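Local coordinates for putative uncharacterized protein (Xanthomonas oryzae pv. oryzae, PDB 4KL0) that is of unknown function but binds calcium and may hydrolyse N-glycosyl bonds in the manner of nucleoside hydrolases, at residues D41-V44 against T45-I48. Residues are numbered along the deposited sequence; the frame is centred on the assembly and turned at random.
Sequences DDVV and TYTI. With CA (calcium ion), chain B.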
ATOM      1  N   ASP A  41       0.364   5.596  -4.349  1.00 14.00           N
ATOM      2  CA  ASP A  41       0.895   4.688  -3.309  1.00 15.22           C
ATOM      3  C   ASP A  41       0.815   3.217  -3.650  1.00 12.22           C
ATOM      4  O   ASP A  41       1.776   2.472  -3.440  1.00 12.33           O
ATOM      5  CB  ASP A  41       0.057   4.853  -2.079  1.00 16.82           C
ATOM      6  CG  ASP A  41       0.506   5.959  -1.260  1.00 23.85           C
ATOM      7  OD1 ASP A  41       0.232   7.144  -1.643  1.00 27.15           O
ATOM      8  OD2 ASP A  41       1.094   5.633  -0.202  1.00 25.02           O
ATOM      9  N   ASP A  42      -0.363   2.754  -4.089  1.00 12.34           N
ATOM     10  CA  ASP A  42      -0.502   1.325  -4.320  1.00 10.89           C
ATOM     11  C   ASP A  42       0.419   0.866  -5.420  1.00 10.21           C
ATOM     12  O   ASP A  42       0.996  -0.234  -5.333  1.00 11.24           O
ATOM     13  CB  ASP A  42      -1.982   0.964  -4.608  1.00 11.56           C
ATOM     14  CG  ASP A  42      -2.909   1.365  -3.462  1.00 11.49           C
ATOM     15  OD1 ASP A  42      -3.370   0.443  -2.782  1.00 12.89           O
ATOM     16  OD2 ASP A  42      -3.157   2.613  -3.249  1.00 13.17           O
ATOM     17  N   VAL A  43       0.535   1.678  -6.483  1.00 11.21           N
ATOM     18  CA  VAL A  43       1.388   1.253  -7.596  1.00 10.84           C
ATOM     19  C   VAL A  43       2.870   1.303  -7.260  1.00 12.44           C
ATOM     20  O   VAL A  43       3.614   0.436  -7.729  1.00 11.97           O
ATOM     21  CB  VAL A  43       1.029   2.021  -8.863  1.00 10.82           C
ATOM     22  CG1 VAL A  43       2.079   1.749  -9.985  1.00 13.02           C
ATOM     23  CG2 VAL A  43      -0.388   1.544  -9.297  1.00 13.22           C
ATOM     24  N   VAL A  44       3.298   2.244  -6.401  1.00 10.57           N
ATOM     25  CA  VAL A  44       4.663   2.171  -5.885  1.00 11.55           C
ATOM     26  C   VAL A  44       4.848   0.860  -5.112  1.00 10.77           C
ATOM     27  O   VAL A  44       5.906   0.194  -5.239  1.00 10.86           O
ATOM     28  CB  VAL A  44       5.004   3.377  -4.955  1.00 11.61           C
ATOM     29  CG1 VAL A  44       6.495   3.241  -4.505  1.00 13.09           C
ATOM     30  CG2 VAL A  44       4.787   4.700  -5.747  1.00 12.10           C
ATOM     31  N   THR A  45       3.805   0.439  -4.377  1.00 10.82           N
ATOM     32  CA  THR A  45       3.916  -0.812  -3.622  1.00 10.09           C
ATOM     33  C   THR A  45       4.064  -2.000  -4.576  1.00 10.99           C
ATOM     34  O   THR A  45       4.851  -2.925  -4.302  1.00 11.49           O
ATOM     35  CB  THR A  45       2.658  -1.017  -2.741  1.00  9.57           C
ATOM     36  OG1 THR A  45       2.451   0.158  -1.977  1.00 10.43           O
ATOM     37  CG2 THR A  45       2.833  -2.216  -1.810  1.00 11.50           C
ATOM     38  N   TYR A  46       3.314  -2.026  -5.691  1.00 11.05           N
ATOM     39  CA  TYR A  46       3.416  -3.138  -6.631  1.00 11.37           C
ATOM     40  C   TYR A  46       4.846  -3.160  -7.188  1.00 11.94           C
ATOM     41  O   TYR A  46       5.449  -4.241  -7.400  1.00 11.75           O
ATOM     42  CB  TYR A  46       2.461  -2.974  -7.828  1.00 10.43           C
ATOM     43  CG  TYR A  46       0.999  -2.803  -7.502  1.00 11.09           C
ATOM     44  CD1 TYR A  46       0.484  -3.155  -6.254  1.00 11.42           C
ATOM     45  CD2 TYR A  46       0.132  -2.283  -8.423  1.00 11.78           C
ATOM     46  CE1 TYR A  46      -0.868  -2.947  -5.940  1.00 11.78           C
ATOM     47  CE2 TYR A  46      -1.199  -2.103  -8.149  1.00 12.23           C
ATOM     48  CZ  TYR A  46      -1.709  -2.429  -6.909  1.00 12.93           C
ATOM     49  OH  TYR A  46      -3.030  -2.169  -6.674  1.00 14.03           O
ATOM     50  N   THR A  47       5.382  -1.945  -7.448  1.00 10.99           N
ATOM     51  CA  THR A  47       6.745  -1.812  -8.020  1.00 11.81           C
ATOM     52  C   THR A  47       7.827  -2.335  -7.063  1.00 12.64           C
ATOM     53  O   THR A  47       8.641  -3.174  -7.457  1.00 12.44           O
ATOM     54  CB  THR A  47       7.026  -0.379  -8.410  1.00 12.16           C
ATOM     55  OG1 THR A  47       6.032   0.025  -9.355  1.00 12.74           O
ATOM     56  CG2 THR A  47       8.386  -0.223  -9.094  1.00 12.98           C
ATOM     57  N   ILE A  48       7.818  -1.880  -5.808  1.00 11.74           N
ATOM     58  CA  ILE A  48       8.762  -2.508  -4.889  1.00 13.70           C
ATOM     59  C   ILE A  48       8.517  -3.982  -4.626  1.00 13.08           C
ATOM     60  O   ILE A  48       9.479  -4.701  -4.385  1.00 14.55           O
ATOM     61  CB  ILE A  48       8.954  -1.788  -3.584  1.00 11.91           C
ATOM     62  CG1 ILE A  48       7.721  -1.847  -2.703  1.00 14.42           C
ATOM     63  CG2 ILE A  48       9.346  -0.283  -3.839  1.00 13.73           C
ATOM     64  CD1 ILE A  48       8.014  -1.473  -1.246  1.00 15.59           C
TER
HETATM   65 CA    CA B 501      -3.913   2.449  -0.878  1.00 10.46          CA
HETATM   66  O   HOH W   1      -3.420   3.352   1.614  1.00 13.09           O
HETATM   67  O   HOH W   2      -3.364   4.869  -1.046  1.00 15.13           O
HETATM   68  O   HOH W   3      -5.969   3.639   0.167  1.00 12.46           O
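With OG1 held beside the backbone N (chi1 -52° in T45, -58° in T47), both threonines turn their hydroxyls back along the helix onto the carbonyl oxygens one turn earlier. T45 OG1 donates to D41 O at 2.8 Å, while the T45 amide reaches the same oxygen from the opposite face of the carbonyl plane. T47 repeats the pattern on V43, its OG1 lying 2.9 Å from V43 O, so each of these two acceptors is gripped twice by a single residue. The helical bond from I48 N to V44 O, 2.9 Å long, is straighter, with 171° at the hydrogen.

The Y46 ring folds back the same way, CG being anti to its carbonyl carbon, and lies over the preceding turn. D42 O, which also accepts the Y46 amide, sits over one face toward CD1 and CE1, 3.1 Å from Y46 CD1, while the CA of V43 makes a CH-pi contact over the face, 4.3 Å from the Y46 ring centroid. V43 CG2 adds an apolar touch 3.9 Å from Y46 CE2. Beyond the ring, Y46 OH hydrogen-bonds T34 OG1, which also hydrogen-bonds D42 OD1; this second-shell pair is likely to fix the rotation of the D42 carboxylate.

Both carboxylate oxygens of D42 bind the calcium ion, OD2 at 2.5 Å and OD1 at 2.8 Å from the metal. D35, D318, the carbonyl of I151 and three waters complete the shell, and D41 OD2 accepts from the backbone N of D318, holding the main chain of a residue whose carboxylate also binds the metal. These first two turns of helix 41-54 belong to the beta-alpha-beta unit of parallel strands 28-34 and 58-65, where D42 near the helix start supplies a bidentate carboxylate to the calcium site characteristic of the inosine-uridine nucleoside hydrolase fold.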